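Local coordinates for protein putative oxidoreductase (Thermus thermophilus, PDB 2ISM) that belongs to the glucose/sorbosone dehydrogenase family of beta-propeller proteins, is named a putative oxidoreductase, and carries a bound calcium ion, at residues D279-G284 with Q288-L293; R318-Q321 with A327-V330. All blocks are in the same frame, centred on the assembly; numbering follows the deposited sequence.

Contact 1: D279-G284 with Q288-L293; sequences DLYVAG and QALLRL
Leu280 and Val282 pair with Leu293 and Leu291 as antiparallel hydrogen-bonded pairs, the two strand axes 4.6 Å apart, and Tyr281 and Ala283 face Arg292 and Leu290 as non-hydrogen-bonded pairs. Each hydrogen-bonded pair is closed by two backbone bonds, Leu293 N to Leu280 O being 2.7 Å long. Near the turn, Gly284 N makes a weak bond to Ala289 O.

The side-chain chemistry centres on Tyr281 and Arg292, which run alongside each other with their polar ends together. Arg292 runs with CG anti to its backbone N (chi1 176°), which sets that methylene over one face of the phenol ring, toward the rim, in a CH-pi contact 4.3 Å from the Tyr281 ring centroid. A bend at chi3 then brings Arg292 NE within 2.9 Å of Tyr281 OH. The guanidinium stands almost perpendicular to the ring. Leu290 CG lies at the ring's edge. Leu290 CD2 is 3.9 Å from Tyr281 CD1.

On the opposite face of the sheet Val282 CG2 meets Leu293 CD1 at 4.0 Å, and Leu280 packs there against Leu273 and Phe275 of strand 270-276.

Arginine suits its place through a long aliphatic stem and a polar end. Asp279 OD2, 4.1 Å from Arg292 NE, probably adds favourable electrostatics without a salt bridge. The hydroxyl of buried Tyr281 accepts one good bond from NE and a weak one from NH2, so NE mainly sets its position, while a salt bridge from NH1 to Glu308 of strand 301-312 holds the guanidinium.

Contact 2: R318-Q321 with A327-V330; sequences REVQ and ALYV
Ala327, its backbone N bonded to Asp325 OD1, ends the turn and leads into Leu328, which meets Val320 across the two strands. Leu328 extends its side chain away from its own amide nitrogen (chi1 -175°) and reaches obliquely across, so that Leu328 CD1 lies 3.6 Å from Val320 CG2. A branched aliphatic residue suits this place because Phe276 of strand 270-276 packs against it as well.

Tyr329 forms the antiparallel hydrogen-bonded pair with Gln321. Tyr329 N donates to Gln321 O at 2.7 Å, and Gln321 N returns a bond to Tyr329 O. The same Tyr329 O takes a CA-H contact from Val320 CA at 3.1 Å. Gln321 O also lies at the edge of the Tyr329 ring. The ring itself leads away from strand 317-322 and meets Phe38 edge-to-face, its hydroxyl bonded to Asp325 OD2, so the aromatic surface serves the neighbouring sheet while its polar end serves the turn.

Val330 faces Val320 as a non-hydrogen-bonded pair. Val330 CG2 approaches Val320 CG2 at 4.0 Å, whereas CG1 points to Glu319 O.

Beside these strands Glu319 turns its carboxylate forward, over the next two residues of its own strand. OE1 accepts from Val320 N on the anti side, tilted out of the carboxylate plane, and Glu319 OE2 is met from above that plane by Gln321 NE2 at 3.0 Å. Asn272 adds a bond to OE1 and the backbone N of Leu36 one to OE2; the ion pair to Arg139 is long and weak. Several N-H donors thus grip both oxygens and fix the carboxylate's rotation, linking the hairpin to strands 270-276 and 33-38.

Strand 23-27, near the N terminus, is the first strand of the propeller blade that contact 2 later joins. Far along the chain, strand 279-284 turns back through a short loop into strand 289-298, and contact 1 closes that hairpin in the middle of another four-stranded blade. Strand 301-312 ends this blade before strands 317-322 and 328-332 form the second hairpin, closed by contact 2. The two loops lie in series, neither nested nor crossed. Strand 348-351, at the C terminus, then fits between strands 328-332 and 23-27, bringing the two chain ends together. Contacts 1 and 2 have centres about 10 Å apart; Tyr281 and Leu290 pack on Leu328, and Ala283 on Val320, joining adjacent blades.

Contact 1: D279-G284 with Q288-L293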
# COMPACT_ATOMS: atom_id res chain seq x y z
N ASP B 279 3.50 7.03 -1.87
CA ASP B 279 3.51 8.38 -1.34
C ASP B 279 4.48 8.49 -0.16
O ASP B 279 4.88 7.49 0.42
CB ASP B 279 2.11 8.79 -0.88
CG ASP B 279 1.10 8.78 -2.02
OD1 ASP B 279 1.37 9.42 -3.06
OD2 ASP B 279 0.05 8.13 -1.87
N LEU B 280 4.86 9.72 0.17
CA LEU B 280 5.77 9.96 1.28
C LEU B 280 4.96 10.45 2.47
O LEU B 280 4.34 11.51 2.41
CB LEU B 280 6.81 11.01 0.88
CG LEU B 280 7.91 11.37 1.89
CD1 LEU B 280 8.52 10.09 2.46
CD2 LEU B 280 8.97 12.23 1.21
N TYR B 281 4.97 9.67 3.55
CA TYR B 281 4.23 10.04 4.76
C TYR B 281 5.15 10.67 5.78
O TYR B 281 6.26 10.20 6.00
CB TYR B 281 3.57 8.80 5.36
CG TYR B 281 2.39 8.30 4.56
CD1 TYR B 281 1.09 8.40 5.06
CD2 TYR B 281 2.56 7.75 3.29
CE1 TYR B 281 -0.01 7.97 4.33
CE2 TYR B 281 1.46 7.31 2.54
CZ TYR B 281 0.19 7.42 3.07
OH TYR B 281 -0.90 6.99 2.34
N VAL B 282 4.68 11.74 6.42
CA VAL B 282 5.48 12.45 7.41
C VAL B 282 4.72 12.63 8.72
O VAL B 282 3.67 13.27 8.75
CB VAL B 282 5.89 13.84 6.88
CG1 VAL B 282 6.77 14.56 7.91
CG2 VAL B 282 6.63 13.70 5.57
N ALA B 283 5.25 12.05 9.79
CA ALA B 283 4.62 12.16 11.10
C ALA B 283 4.78 13.58 11.62
O ALA B 283 5.85 14.17 11.52
CB ALA B 283 5.26 11.17 12.08
N GLY B 284 3.70 14.13 12.17
CA GLY B 284 3.75 15.48 12.69
C GLY B 284 3.66 15.49 14.20
O GLY B 284 2.77 14.89 14.79
N GLN B 288 0.25 17.39 15.20
CA GLN B 288 -0.58 16.25 15.61
C GLN B 288 -1.30 15.58 14.44
O GLN B 288 -2.51 15.35 14.49
CB GLN B 288 -1.61 16.71 16.65
CG GLN B 288 -0.99 17.19 17.95
CD GLN B 288 -2.04 17.66 18.95
OE1 GLN B 288 -3.03 16.96 19.20
NE2 GLN B 288 -1.83 18.83 19.53
N ALA B 289 -0.55 15.23 13.40
CA ALA B 289 -1.15 14.60 12.24
C ALA B 289 -0.12 13.86 11.40
O ALA B 289 1.08 14.11 11.51
CB ALA B 289 -1.85 15.65 11.38
N LEU B 290 -0.61 12.95 10.57
CA LEU B 290 0.24 12.19 9.67
C LEU B 290 -0.10 12.74 8.29
O LEU B 290 -1.24 12.62 7.84
CB LEU B 290 -0.10 10.71 9.72
CG LEU B 290 0.69 9.80 8.78
CD1 LEU B 290 2.17 9.79 9.19
CD2 LEU B 290 0.12 8.40 8.82
N LEU B 291 0.87 13.37 7.63
CA LEU B 291 0.63 13.94 6.32
C LEU B 291 1.12 13.03 5.20
O LEU B 291 2.09 12.28 5.37
CB LEU B 291 1.29 15.31 6.19
CG LEU B 291 0.86 16.37 7.23
CD1 LEU B 291 1.55 17.69 6.92
CD2 LEU B 291 -0.65 16.54 7.21
N ARG B 292 0.43 13.10 4.07
CA ARG B 292 0.76 12.31 2.89
C ARG B 292 1.23 13.30 1.83
O ARG B 292 0.50 14.22 1.47
CB ARG B 292 -0.48 11.56 2.40
CG ARG B 292 -0.28 10.78 1.12
CD ARG B 292 -1.60 10.29 0.52
NE ARG B 292 -2.27 9.29 1.36
CZ ARG B 292 -3.37 9.52 2.07
NH1 ARG B 292 -3.94 10.71 2.05
NH2 ARG B 292 -3.89 8.54 2.80
N LEU B 293 2.45 13.11 1.34
CA LEU B 293 2.99 13.98 0.31
C LEU B 293 2.93 13.24 -1.02
O LEU B 293 3.54 12.18 -1.18
CB LEU B 293 4.44 14.38 0.62
CG LEU B 293 4.69 15.55 1.57
CD1 LEU B 293 4.03 15.31 2.92
CD2 LEU B 293 6.19 15.74 1.74

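Contact 2: R318-Q321 with A327-V330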
# COMPACT_ATOMS: atom_id res chain seq x y z
N ARG B 318 5.28 10.65 16.28
CA ARG B 318 6.72 10.61 16.00
C ARG B 318 7.43 9.58 15.12
O ARG B 318 8.22 9.95 14.25
CB ARG B 318 7.36 10.43 17.39
CG ARG B 318 8.86 10.67 17.42
CD ARG B 318 9.40 10.61 18.84
NE ARG B 318 9.11 11.81 19.63
CZ ARG B 318 9.76 12.97 19.52
NH1 ARG B 318 10.76 13.09 18.66
NH2 ARG B 318 9.44 13.99 20.30
N GLU B 319 7.16 8.30 15.34
CA GLU B 319 7.79 7.24 14.55
C GLU B 319 6.77 6.84 13.48
O GLU B 319 5.56 6.95 13.68
CB GLU B 319 8.16 6.01 15.39
CG GLU B 319 8.48 4.74 14.58
CD GLU B 319 9.78 4.83 13.79
OE1 GLU B 319 9.93 5.77 12.98
OE2 GLU B 319 10.66 3.96 13.98
N VAL B 320 7.28 6.40 12.34
CA VAL B 320 6.44 5.93 11.24
C VAL B 320 7.29 5.01 10.37
O VAL B 320 8.31 5.42 9.83
CB VAL B 320 5.85 7.10 10.40
CG1 VAL B 320 6.94 8.06 9.98
CG2 VAL B 320 5.14 6.55 9.17
N GLN B 321 6.86 3.75 10.27
CA GLN B 321 7.58 2.75 9.49
C GLN B 321 6.64 1.74 8.88
O GLN B 321 5.59 1.43 9.44
CB GLN B 321 8.56 1.98 10.36
CG GLN B 321 9.88 2.65 10.64
CD GLN B 321 10.95 1.65 10.99
OE1 GLN B 321 11.45 0.93 10.13
NE2 GLN B 321 11.30 1.57 12.27
N ALA B 327 1.84 -3.08 6.36
CA ALA B 327 1.03 -2.09 7.06
C ALA B 327 1.92 -0.94 7.51
O ALA B 327 3.14 -1.10 7.63
CB ALA B 327 0.37 -2.73 8.28
N LEU B 328 1.32 0.22 7.76
CA LEU B 328 2.08 1.39 8.21
C LEU B 328 1.94 1.54 9.72
O LEU B 328 0.83 1.64 10.24
CB LEU B 328 1.58 2.66 7.52
CG LEU B 328 2.37 3.94 7.80
CD1 LEU B 328 3.79 3.80 7.24
CD2 LEU B 328 1.67 5.13 7.18
N TYR B 329 3.08 1.56 10.42
CA TYR B 329 3.08 1.70 11.87
C TYR B 329 3.45 3.12 12.27
O TYR B 329 4.36 3.72 11.70
CB TYR B 329 4.07 0.71 12.49
CG TYR B 329 3.58 -0.72 12.47
CD1 TYR B 329 3.05 -1.30 13.62
CD2 TYR B 329 3.62 -1.48 11.31
CE1 TYR B 329 2.57 -2.61 13.62
CE2 TYR B 329 3.14 -2.79 11.29
CZ TYR B 329 2.62 -3.35 12.45
OH TYR B 329 2.14 -4.64 12.44
N VAL B 330 2.75 3.66 13.26
CA VAL B 330 3.01 5.01 13.74
C VAL B 330 2.97 5.01 15.26
O VAL B 330 2.25 4.21 15.86
CB VAL B 330 1.96 5.99 13.19
CG1 VAL B 330 2.19 7.38 13.77
CG2 VAL B 330 2.03 6.04 11.67